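Side-chain contacts in extracellular sialidase/neuraminidase, putative (Aspergillus fumigatus, PDB 2XZI), which hydrolyses glycosides of deaminoneuraminic acid (Kdn), acting as a Kdnase of the sialidase type built on a beta-propeller: residues Ile68-Lys73 against Leu117-Asn122; Ala99-Asn104 against Gly149-Tyr154; Tyr241-Pro246 against Arg252-Gly257; Gly270-Ala275 against Arg306-Tyr311. One frame throughout, in Å; residues are numbered along the deposited sequence.

Contact 1: residues Ile68-Lys73 against Leu117-Asn122. With NA (sodium ion), chain E.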
# COMPACT_ATOMS: atom_id res chain seq x y z
N ILE A 68 -9.24 -1.66 14.74
CA ILE A 68 -8.50 -2.12 13.56
C ILE A 68 -7.08 -2.37 13.99
O ILE A 68 -6.46 -1.51 14.62
CB ILE A 68 -8.56 -1.07 12.42
CG1 ILE A 68 -10.00 -0.82 11.96
CG2 ILE A 68 -7.67 -1.47 11.24
CD1 ILE A 68 -10.18 0.36 11.01
N ASN A 69 -6.58 -3.57 13.69
CA ASN A 69 -5.21 -3.96 14.03
C ASN A 69 -4.35 -4.05 12.78
O ASN A 69 -4.87 -4.34 11.69
CB ASN A 69 -5.18 -5.30 14.80
CG ASN A 69 -6.03 -5.27 16.04
OD1 ASN A 69 -6.33 -4.21 16.56
ND2 ASN A 69 -6.40 -6.45 16.54
N LEU A 70 -3.06 -3.82 12.96
CA LEU A 70 -2.13 -3.96 11.83
C LEU A 70 -1.58 -5.37 11.84
O LEU A 70 -0.84 -5.74 12.75
CB LEU A 70 -0.99 -2.95 11.93
CG LEU A 70 -0.35 -2.49 10.62
CD1 LEU A 70 0.37 -3.63 9.87
CD2 LEU A 70 -1.34 -1.83 9.72
N VAL A 71 -1.94 -6.13 10.81
CA VAL A 71 -1.60 -7.55 10.70
C VAL A 71 -0.65 -7.80 9.53
O VAL A 71 -0.46 -6.92 8.69
CB VAL A 71 -2.88 -8.45 10.62
CG1 VAL A 71 -3.71 -8.30 11.90
CG2 VAL A 71 -3.72 -8.15 9.35
N TYR A 72 -0.05 -8.98 9.49
CA TYR A 72 0.87 -9.30 8.42
C TYR A 72 1.06 -10.80 8.24
O TYR A 72 0.71 -11.60 9.13
CB TYR A 72 2.22 -8.62 8.65
CG TYR A 72 3.12 -9.21 9.72
CD1 TYR A 72 2.85 -9.01 11.07
CD2 TYR A 72 4.27 -9.92 9.38
CE1 TYR A 72 3.69 -9.51 12.05
CE2 TYR A 72 5.12 -10.43 10.37
CZ TYR A 72 4.83 -10.22 11.70
OH TYR A 72 5.65 -10.72 12.70
N LYS A 73 1.61 -11.16 7.09
CA LYS A 73 2.12 -12.51 6.84
C LYS A 73 3.47 -12.40 6.19
O LYS A 73 3.75 -11.47 5.44
CB LYS A 73 1.19 -13.26 5.90
CG LYS A 73 -0.16 -13.64 6.49
CD LYS A 73 -0.98 -14.43 5.50
CE LYS A 73 -2.23 -14.92 6.18
NZ LYS A 73 -2.96 -15.90 5.36
N LEU A 117 8.34 0.40 9.26
CA LEU A 117 6.92 0.44 8.96
C LEU A 117 6.30 1.69 9.59
O LEU A 117 6.15 1.79 10.81
CB LEU A 117 6.21 -0.85 9.40
CG LEU A 117 4.70 -0.92 9.21
CD1 LEU A 117 4.35 -1.12 7.77
CD2 LEU A 117 4.18 -2.08 10.02
N PHE A 118 5.97 2.65 8.74
CA PHE A 118 5.20 3.80 9.19
C PHE A 118 3.71 3.45 9.21
O PHE A 118 3.25 2.69 8.37
CB PHE A 118 5.44 5.01 8.27
CG PHE A 118 6.80 5.64 8.43
CD1 PHE A 118 7.91 5.17 7.70
CD2 PHE A 118 6.99 6.70 9.33
CE1 PHE A 118 9.18 5.75 7.87
CE2 PHE A 118 8.26 7.28 9.50
CZ PHE A 118 9.35 6.80 8.76
N LEU A 119 2.99 4.01 10.18
CA LEU A 119 1.58 3.70 10.39
C LEU A 119 0.85 4.95 10.85
O LEU A 119 1.48 5.82 11.44
CB LEU A 119 1.40 2.67 11.52
CG LEU A 119 2.09 1.33 11.44
CD1 LEU A 119 2.03 0.59 12.77
CD2 LEU A 119 1.45 0.50 10.35
N SER A 120 -0.45 5.00 10.60
CA SER A 120 -1.34 6.00 11.18
C SER A 120 -2.15 5.37 12.32
O SER A 120 -2.39 4.15 12.33
CB SER A 120 -2.28 6.53 10.09
OG SER A 120 -1.58 7.20 9.05
N TRP A 121 -2.54 6.21 13.28
CA TRP A 121 -3.38 5.78 14.39
C TRP A 121 -4.43 6.85 14.65
O TRP A 121 -4.15 8.05 14.47
CB TRP A 121 -2.52 5.63 15.65
CG TRP A 121 -3.28 5.30 16.88
CD1 TRP A 121 -3.56 4.05 17.33
CD2 TRP A 121 -3.84 6.21 17.84
NE1 TRP A 121 -4.27 4.11 18.50
CE2 TRP A 121 -4.46 5.43 18.84
CE3 TRP A 121 -3.90 7.62 17.94
CZ2 TRP A 121 -5.13 5.99 19.94
CZ3 TRP A 121 -4.58 8.18 19.05
CH2 TRP A 121 -5.18 7.36 20.02
N ASN A 122 -5.61 6.43 15.08
CA ASN A 122 -6.56 7.32 15.75
C ASN A 122 -7.25 6.58 16.87
O ASN A 122 -7.27 5.33 16.91
CB ASN A 122 -7.59 7.98 14.79
CG ASN A 122 -8.36 6.98 13.97
OD1 ASN A 122 -8.02 6.70 12.82
ND2 ASN A 122 -9.41 6.41 14.57
NA NA E . -7.10 -3.44 18.65
O HOH W 1 -6.64 -1.57 17.45
O HOH W 2 -8.13 -5.68 18.86

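Contact 2: residues Ala99-Asn104 against Gly149-Tyr154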
# COMPACT_ATOMS: atom_id res chain seq x y z
N ALA A 99 -8.69 -0.33 21.32
CA ALA A 99 -9.82 -0.51 20.39
C ALA A 99 -9.85 0.62 19.35
O ALA A 99 -10.86 0.87 18.67
CB ALA A 99 -11.13 -0.56 21.15
N GLY A 100 -8.71 1.30 19.24
CA GLY A 100 -8.52 2.32 18.22
C GLY A 100 -8.07 1.70 16.91
O GLY A 100 -8.03 0.46 16.75
N THR A 101 -7.71 2.57 15.98
CA THR A 101 -7.37 2.20 14.61
C THR A 101 -5.87 2.27 14.43
O THR A 101 -5.28 3.35 14.57
CB THR A 101 -8.00 3.21 13.59
OG1 THR A 101 -9.43 3.24 13.72
CG2 THR A 101 -7.57 2.91 12.15
N TRP A 102 -5.25 1.13 14.13
CA TRP A 102 -3.86 1.08 13.67
C TRP A 102 -3.90 0.74 12.19
O TRP A 102 -4.40 -0.32 11.81
CB TRP A 102 -3.07 -0.01 14.40
CG TRP A 102 -2.87 0.22 15.85
CD1 TRP A 102 -3.62 -0.28 16.86
CD2 TRP A 102 -1.86 1.04 16.47
NE1 TRP A 102 -3.14 0.16 18.08
CE2 TRP A 102 -2.06 0.97 17.86
CE3 TRP A 102 -0.79 1.81 15.97
CZ2 TRP A 102 -1.24 1.65 18.78
CZ3 TRP A 102 0.02 2.48 16.88
CH2 TRP A 102 -0.21 2.39 18.27
N GLY A 103 -3.35 1.61 11.34
CA GLY A 103 -3.45 1.35 9.91
C GLY A 103 -2.51 2.12 9.01
O GLY A 103 -1.46 2.60 9.44
N ASN A 104 -2.92 2.24 7.75
CA ASN A 104 -2.09 2.87 6.71
C ASN A 104 -0.67 2.28 6.63
O ASN A 104 0.32 3.02 6.65
CB ASN A 104 -2.01 4.39 6.93
CG ASN A 104 -3.26 5.11 6.51
OD1 ASN A 104 -4.31 4.98 7.15
ND2 ASN A 104 -3.18 5.84 5.41
N GLY A 149 -7.62 13.45 19.88
CA GLY A 149 -8.53 13.32 18.75
C GLY A 149 -7.93 13.41 17.36
O GLY A 149 -8.66 13.31 16.37
N ARG A 150 -6.62 13.61 17.26
CA ARG A 150 -5.96 13.78 15.95
C ARG A 150 -5.42 12.46 15.46
O ARG A 150 -5.31 11.50 16.23
CB ARG A 150 -4.82 14.81 16.00
CG ARG A 150 -3.60 14.39 16.83
CD ARG A 150 -2.56 15.50 16.95
NE ARG A 150 -1.99 15.86 15.65
CZ ARG A 150 -0.87 16.55 15.44
NH1 ARG A 150 -0.14 16.99 16.46
NH2 ARG A 150 -0.46 16.78 14.21
N ARG A 151 -5.11 12.42 14.17
CA ARG A 151 -4.40 11.28 13.62
C ARG A 151 -2.92 11.37 13.97
O ARG A 151 -2.27 12.42 13.76
CB ARG A 151 -4.64 11.20 12.11
CG ARG A 151 -6.07 10.80 11.77
CD ARG A 151 -6.19 9.30 11.58
NE ARG A 151 -5.65 8.92 10.28
CZ ARG A 151 -5.64 7.68 9.79
NH1 ARG A 151 -6.08 6.67 10.52
NH2 ARG A 151 -5.16 7.48 8.57
N HIS A 152 -2.38 10.29 14.51
CA HIS A 152 -0.96 10.19 14.89
C HIS A 152 -0.19 9.43 13.83
O HIS A 152 -0.78 8.71 13.04
CB HIS A 152 -0.79 9.49 16.24
CG HIS A 152 -1.29 10.29 17.40
ND1 HIS A 152 -0.50 10.55 18.50
CD2 HIS A 152 -2.48 10.89 17.63
CE1 HIS A 152 -1.18 11.29 19.36
NE2 HIS A 152 -2.39 11.50 18.86
N LEU A 153 1.13 9.62 13.83
CA LEU A 153 2.05 8.94 12.95
C LEU A 153 3.01 8.16 13.82
O LEU A 153 3.70 8.73 14.68
CB LEU A 153 2.82 9.95 12.09
CG LEU A 153 3.87 9.33 11.15
CD1 LEU A 153 3.15 8.72 9.96
CD2 LEU A 153 4.83 10.35 10.68
N TYR A 154 3.02 6.85 13.63
CA TYR A 154 3.85 5.93 14.38
C TYR A 154 4.89 5.25 13.50
O TYR A 154 4.69 5.09 12.29
CB TYR A 154 2.95 4.87 15.00
CG TYR A 154 2.36 5.27 16.34
CD1 TYR A 154 1.15 5.96 16.43
CD2 TYR A 154 3.01 4.93 17.52
CE1 TYR A 154 0.60 6.28 17.67
CE2 TYR A 154 2.46 5.27 18.77
CZ TYR A 154 1.27 5.94 18.83
OH TYR A 154 0.74 6.26 20.07
O HOH W 3 -5.53 4.04 9.57

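Contact 3: residues Tyr241-Pro246 against Arg252-Gly257. With KDM (deamino-alpha-neuraminic acid), chain C.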
# COMPACT_ATOMS: atom_id res chain seq x y z
N TYR A 241 9.02 11.30 -8.25
CA TYR A 241 7.72 11.35 -8.91
C TYR A 241 6.68 10.99 -7.86
O TYR A 241 6.73 9.89 -7.32
CB TYR A 241 7.76 10.32 -10.07
CG TYR A 241 6.47 9.91 -10.77
CD1 TYR A 241 5.69 8.86 -10.27
CD2 TYR A 241 6.09 10.48 -11.98
CE1 TYR A 241 4.56 8.44 -10.93
CE2 TYR A 241 4.94 10.06 -12.65
CZ TYR A 241 4.18 9.03 -12.12
OH TYR A 241 3.03 8.60 -12.76
N ARG A 242 5.78 11.94 -7.56
CA ARG A 242 4.62 11.68 -6.72
C ARG A 242 3.42 11.41 -7.62
O ARG A 242 3.19 12.14 -8.59
CB ARG A 242 4.28 12.85 -5.79
CG ARG A 242 5.11 12.95 -4.51
CD ARG A 242 4.63 12.01 -3.36
NE ARG A 242 3.28 12.27 -2.86
CZ ARG A 242 2.95 12.53 -1.58
NH1 ARG A 242 3.88 12.57 -0.63
NH2 ARG A 242 1.68 12.74 -1.25
N ASN A 243 2.67 10.36 -7.30
CA ASN A 243 1.46 10.03 -8.04
C ASN A 243 0.39 9.76 -7.00
O ASN A 243 0.39 8.72 -6.32
CB ASN A 243 1.74 8.84 -8.97
CG ASN A 243 0.53 8.42 -9.78
OD1 ASN A 243 -0.58 8.34 -9.25
ND2 ASN A 243 0.73 8.12 -11.06
N ASP A 244 -0.50 10.73 -6.82
CA ASP A 244 -1.41 10.76 -5.68
C ASP A 244 -2.84 10.50 -6.11
O ASP A 244 -3.25 10.79 -7.25
CB ASP A 244 -1.35 12.14 -5.00
CG ASP A 244 -0.06 12.36 -4.21
OD1 ASP A 244 0.91 11.61 -4.40
OD2 ASP A 244 -0.02 13.32 -3.42
N ARG A 245 -3.62 10.00 -5.15
CA ARG A 245 -5.07 9.91 -5.28
C ARG A 245 -5.68 11.31 -5.34
O ARG A 245 -5.36 12.17 -4.51
CB ARG A 245 -5.60 9.18 -4.04
CG ARG A 245 -7.12 9.16 -3.91
CD ARG A 245 -7.50 8.42 -2.65
NE ARG A 245 -8.92 8.54 -2.34
CZ ARG A 245 -9.57 7.73 -1.50
NH1 ARG A 245 -8.95 6.69 -0.94
NH2 ARG A 245 -10.86 7.93 -1.28
N PRO A 246 -6.56 11.54 -6.33
CA PRO A 246 -7.21 12.85 -6.41
C PRO A 246 -8.27 13.04 -5.31
O PRO A 246 -8.82 12.06 -4.81
CB PRO A 246 -7.88 12.81 -7.78
CG PRO A 246 -8.22 11.34 -7.98
CD PRO A 246 -6.99 10.64 -7.42
N ARG A 252 -5.29 10.46 -11.74
CA ARG A 252 -4.17 10.57 -10.81
C ARG A 252 -3.54 11.95 -10.87
O ARG A 252 -3.50 12.58 -11.94
CB ARG A 252 -3.11 9.52 -11.13
CG ARG A 252 -3.60 8.09 -11.14
CD ARG A 252 -4.10 7.59 -9.78
NE ARG A 252 -3.06 7.58 -8.76
CZ ARG A 252 -3.28 7.18 -7.51
NH1 ARG A 252 -4.47 6.70 -7.16
NH2 ARG A 252 -2.27 7.19 -6.64
N MET A 253 -3.08 12.44 -9.73
CA MET A 253 -2.42 13.74 -9.64
C MET A 253 -0.92 13.53 -9.54
O MET A 253 -0.44 12.88 -8.61
CB MET A 253 -2.95 14.52 -8.43
CG MET A 253 -4.45 14.85 -8.50
SD MET A 253 -4.88 15.93 -9.89
CE MET A 253 -4.22 17.47 -9.30
N VAL A 254 -0.17 14.08 -10.49
CA VAL A 254 1.26 13.81 -10.61
C VAL A 254 2.10 15.07 -10.40
O VAL A 254 1.74 16.15 -10.90
CB VAL A 254 1.62 13.12 -11.98
CG1 VAL A 254 3.12 13.07 -12.23
CG2 VAL A 254 1.02 11.72 -12.03
N ALA A 255 3.19 14.94 -9.65
CA ALA A 255 4.19 15.99 -9.56
C ALA A 255 5.58 15.37 -9.60
O ALA A 255 5.76 14.21 -9.18
CB ALA A 255 4.01 16.80 -8.30
N ARG A 256 6.55 16.15 -10.10
CA ARG A 256 7.94 15.69 -10.22
C ARG A 256 8.86 16.63 -9.48
O ARG A 256 8.57 17.83 -9.36
CB ARG A 256 8.34 15.55 -11.69
CG ARG A 256 7.64 14.40 -12.35
CD ARG A 256 7.86 14.39 -13.88
NE ARG A 256 7.13 13.30 -14.52
CZ ARG A 256 5.87 13.38 -14.94
NH1 ARG A 256 5.18 14.51 -14.80
NH2 ARG A 256 5.30 12.33 -15.49
N GLY A 257 9.95 16.09 -8.95
CA GLY A 257 10.86 16.89 -8.17
C GLY A 257 12.11 16.15 -7.76
O GLY A 257 12.49 15.13 -8.37
C2 KDM C . -10.86 5.09 2.34
C1 KDM C . -11.30 4.60 0.96
C3 KDM C . -10.07 4.00 3.07
C4 KDM C . -9.04 4.56 4.10
C5 KDM C . -9.26 6.03 4.48
C6 KDM C . -9.26 6.89 3.19
C7 KDM C . -9.70 8.34 3.43
C8 KDM C . -9.51 9.18 2.16
C9 KDM C . -9.99 10.61 2.37
O5 KDM C . -8.25 6.48 5.42
O1A KDM C . -11.38 3.37 0.77
O1B KDM C . -11.57 5.51 0.13
O4 KDM C . -9.13 3.77 5.29
O6 KDM C . -10.12 6.33 2.14
O7 KDM C . -11.08 8.35 3.81
O8 KDM C . -8.12 9.24 1.79
O9 KDM C . -9.13 11.21 3.34
O2 KDM C . -12.08 5.37 3.04

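Contact 4: residues Gly270-Ala275 against Arg306-Tyr311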
# COMPACT_ATOMS: atom_id res chain seq x y z
N GLY A 270 -3.64 10.40 -18.80
CA GLY A 270 -3.38 9.02 -19.21
C GLY A 270 -3.74 8.00 -18.13
O GLY A 270 -3.74 6.79 -18.40
N LEU A 271 -4.05 8.49 -16.93
CA LEU A 271 -4.29 7.62 -15.76
C LEU A 271 -5.61 7.95 -15.04
O LEU A 271 -5.61 8.58 -13.97
CB LEU A 271 -3.11 7.70 -14.78
CG LEU A 271 -1.73 7.27 -15.29
CD1 LEU A 271 -0.67 7.55 -14.21
CD2 LEU A 271 -1.71 5.79 -15.75
N PRO A 272 -6.74 7.52 -15.62
CA PRO A 272 -8.03 7.67 -14.94
C PRO A 272 -7.99 6.98 -13.57
O PRO A 272 -7.29 5.98 -13.38
CB PRO A 272 -9.00 6.98 -15.91
CG PRO A 272 -8.16 6.02 -16.68
CD PRO A 272 -6.86 6.74 -16.86
N ASP A 273 -8.72 7.55 -12.61
CA ASP A 273 -8.75 7.03 -11.25
C ASP A 273 -10.09 7.43 -10.64
O ASP A 273 -10.57 8.54 -10.89
CB ASP A 273 -7.59 7.62 -10.45
CG ASP A 273 -7.52 7.06 -9.04
OD1 ASP A 273 -8.20 7.58 -8.14
OD2 ASP A 273 -6.78 6.05 -8.85
N PRO A 274 -10.70 6.55 -9.82
CA PRO A 274 -12.03 6.83 -9.26
C PRO A 274 -11.97 7.43 -7.86
O PRO A 274 -12.91 7.30 -7.10
CB PRO A 274 -12.67 5.43 -9.23
CG PRO A 274 -11.48 4.54 -8.84
CD PRO A 274 -10.28 5.16 -9.56
N ALA A 275 -10.87 8.12 -7.55
CA ALA A 275 -10.57 8.59 -6.19
C ALA A 275 -10.34 7.36 -5.29
O ALA A 275 -11.16 7.02 -4.42
CB ALA A 275 -11.68 9.52 -5.65
N ARG A 306 -5.74 -2.33 -13.40
CA ARG A 306 -4.90 -2.37 -14.58
C ARG A 306 -3.47 -2.12 -14.16
O ARG A 306 -3.19 -1.09 -13.54
CB ARG A 306 -5.32 -1.25 -15.51
CG ARG A 306 -4.59 -1.23 -16.86
CD ARG A 306 -5.44 -1.88 -17.96
NE ARG A 306 -6.66 -1.11 -18.23
CZ ARG A 306 -6.71 0.03 -18.93
NH1 ARG A 306 -5.60 0.56 -19.47
NH2 ARG A 306 -7.87 0.65 -19.09
N VAL A 307 -2.58 -3.04 -14.52
CA VAL A 307 -1.14 -2.84 -14.28
C VAL A 307 -0.50 -2.36 -15.58
O VAL A 307 -0.83 -2.87 -16.65
CB VAL A 307 -0.48 -4.13 -13.71
CG1 VAL A 307 -0.48 -5.29 -14.74
CG2 VAL A 307 0.93 -3.82 -13.21
N ARG A 308 0.40 -1.38 -15.48
CA ARG A 308 0.99 -0.72 -16.64
C ARG A 308 2.49 -0.54 -16.52
O ARG A 308 3.03 -0.51 -15.40
CB ARG A 308 0.41 0.69 -16.78
CG ARG A 308 -1.11 0.76 -16.88
CD ARG A 308 -1.45 2.23 -16.86
NE ARG A 308 -2.87 2.56 -16.73
CZ ARG A 308 -3.62 2.98 -17.73
NH1 ARG A 308 -3.12 3.07 -18.97
NH2 ARG A 308 -4.88 3.34 -17.50
N ILE A 309 3.14 -0.33 -17.67
CA ILE A 309 4.58 -0.07 -17.75
C ILE A 309 4.83 1.28 -18.43
O ILE A 309 4.20 1.61 -19.45
CB ILE A 309 5.34 -1.18 -18.52
CG1 ILE A 309 5.16 -2.56 -17.85
CG2 ILE A 309 6.82 -0.83 -18.70
CD1 ILE A 309 5.40 -3.77 -18.79
N SER A 310 5.75 2.06 -17.87
CA SER A 310 6.29 3.21 -18.60
C SER A 310 7.76 3.00 -18.86
O SER A 310 8.48 2.57 -17.95
CB SER A 310 6.11 4.52 -17.83
OG SER A 310 6.68 5.61 -18.57
N TYR A 311 8.20 3.34 -20.07
CA TYR A 311 9.61 3.32 -20.45
C TYR A 311 10.22 4.72 -20.42
O TYR A 311 11.41 4.89 -20.71
CB TYR A 311 9.76 2.73 -21.85
CG TYR A 311 9.24 1.32 -21.95
CD1 TYR A 311 10.01 0.26 -21.49
CD2 TYR A 311 7.98 1.06 -22.47
CE1 TYR A 311 9.54 -1.05 -21.58
CE2 TYR A 311 7.50 -0.25 -22.57
CZ TYR A 311 8.28 -1.29 -22.11
OH TYR A 311 7.80 -2.57 -22.21
O HOH W 4 -3.95 5.26 -20.86
O HOH W 5 -5.37 4.53 -14.74

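Contact 1: residues Ile68-Lys73 against Leu117-Asn122
Leu70 and Leu119 press their branched ends together, and this pair is the tight point between strands that exchange no hydrogen bond. The CD2 methyl of Leu119 sits 3.5 Å from CG of Leu70, and it also lies 3.7 Å from Leu70 CD2, so one methyl rests against the branch carbon and the CD2 arm. The two side chains meet at a slant. In Leu70 a chi1 of -152°, with CG roughly opposite the backbone N, swings the branch toward strand 117-122, and CD1 continues to Leu117; there the two side chains meet tip to tip, with Leu70 CD1 and Leu117 CD2 4.1 Å apart. Pro105 and Phe54 also touch Leu70, and Pro107 touches Leu117, so the apolar cluster is buried. Strand 68-74 belongs to one four-stranded antiparallel sheet and strand 115-122 to the next, and the leucines form part of the packing between successive blades of the sialidase beta-propeller. Their CA atoms come no nearer than 8.6 Å, for Leu70 and Leu119, so between these two strands the contact is made by side chains. One residue before Leu70, the chain turns to water and metal instead. Asn69 OD1 binds the sodium ion at 2.4 Å, and two waters occupy further positions on the ion. One of these waters donates to Ile68 O at 2.8 Å; the other accepts from Asn69 ND2 at 3.0 Å, which settles the orientation of the amide, oxygen to the metal and nitrogen to the water. Asp67 OD1 and the carbonyl oxygens of Gly96 and Gly98 complete the six ligands.

Contact 2: residues Ala99-Asn104 against Gly149-Tyr154
Thr101-Asn104 and Arg151-Tyr154 run at 69° to each other and never pair directly, the CA atoms of Trp102 and Tyr154 being 9.1 Å apart. Strand 115-122 lies between their strands in the same antiparallel sheet, so side chains have to span the gap. Trp102 starts out away from Tyr154, but its six-membered ring swings back and turns an edge to the tyrosine in a T-shaped (edge-to-face) stack: CZ3 of Trp102 stands over the centre of the Tyr154 ring, 3.7 Å from Tyr154 CG, with the planes 66° apart. The indole NE1 bonds to Ser97 O, which fixes the rotation of the ring. At the other end Arg151, its chain bent twice on the way, brings its guanidinium to Asn104. Arg151 NH2 donates to Asn104 OD1 at 3.0 Å, in the plane of the guanidinium yet from above the plane of the amide carbonyl; the two flat groups are turned 70° against each other. A water closes the ring, giving a hydrogen to Asn104 OD1 (2.9 Å) and accepting one from Arg151 NH1 (2.8 Å). Asp183 O takes the NE hydrogen and Asn122 OD1 a bond from NH1, while Asn104 ND2 reaches Val185 O, so both polar groups are held from several directions. The nearest atoms of the Arg151 side chain and the bound Kdn are about 5 Å apart, a placing consistent with a second-shell role at the sugar site that lies over the inner strands of a sialidase propeller.

Contact 3: residues Tyr241-Pro246 against Arg252-Gly257
Asn243 OD1 is gripped by two nitrogens of Arg252: NE donates at 2.6 Å and almost straight (174°), and NH2 adds a weak bond at 3.3 Å. The same NH2 also reaches Asn243 O, coming from above that carbonyl's plane. Arg252 gets there by bending at chi2 and chi3, near -64° each, so that its guanidinium curls back over Asp244 and Arg245. Its NH1 forms a salt bridge with Asp273. The Asn243 amide cannot easily flip, because ND2 donates to Tyr241 OH at 2.9 Å. The Tyr241 ring meets Val254, with its CE2 3.5 Å from Val254 CG1, and points an edge at the face of the Arg256 guanidinium, whose NE bonds to Asp314 O. On the other face of this antiparallel hairpin, Arg242 holds Asp244 side-on, NE to OD1 at 2.9 Å and NH2 to OD2 at 2.8 Å; Gly227 N also binds Asp244 OD2. Backbone bonds join Arg242 with Ala255 and Asp244 with Met253. The next residue, Arg245, is extended and reaches the Kdn carboxylate, NH2 meeting O1B at 2.9 Å. Arg39 and Arg302 bond to the same sugar, consistent with the arginine triad of sialidases. The dense bonding of the hairpin is consistent with a firmly placed backbone just before a ligand-binding arginine, and Glu229, salt-bridged to Arg245, probably steadies that side chain further.

Contact 4: residues Gly270-Ala275 against Arg306-Tyr311
Leu271 and Arg308 lie alongside each other, pointing opposite ways, a leucine methyl resting on the face of the guanidinium. CD2 of Leu271 is 3.6 Å from Arg308 NE and sits toward the rim of that face; over the opposite face lies NH1 of Arg306, itself bonded to Tyr320 O. The arginine chain is extended from CG to NE, which carries its flat end out to residues 270-272. Pro272 comes in at a slant, with CD 4.0 Å from Arg308 NH2. Gly270 O lies on the leucine side of the guanidinium, 3.7 Å from NH2, and makes no direct hydrogen bond with it. Two waters supply the link instead: one joins Gly270 O (2.9 Å) to Arg308 NH1 (3.0 Å), the other Pro272 O (2.8 Å) to Arg308 NH2 (3.0 Å). Strand 272-273 pairs with strand 250-258 in the preceding sheet, so the seam between these blades is apolar over the guanidinium face and wet around its nitrogens. Between these two segments the hydrogen bonding runs through water. The Arg308 charge is probably stabilised by a direct bond from NH1 to Asn319 O, in its own blade, and by the water-linked carbonyl oxygens; no carboxylate of the facing segment pairs with it.

Overall arrangement
The contacts form two groups in the propeller. Contacts 1 and 2 have centres 8 Å apart and alternate along the chain; they share the sheet of strands 101-109, 115-122 and 152-158, while strand 68-74 belongs to the preceding sheet. Contacts 3 and 4 follow later in the sequence, one after the other, with centres 12 Å apart; strands 250-258 and 272-273 are neighbours in one sheet, and a probable backbone bond from Arg252 N to Leu271 O joins the two contacts. Between the groups, centres are 24 to 30 Å apart and nothing touches. Contacts 1 and 4 join adjacent blades, contacts 2 and 3 each lie within a single, different blade, and Kdn binds near both 2 and 3.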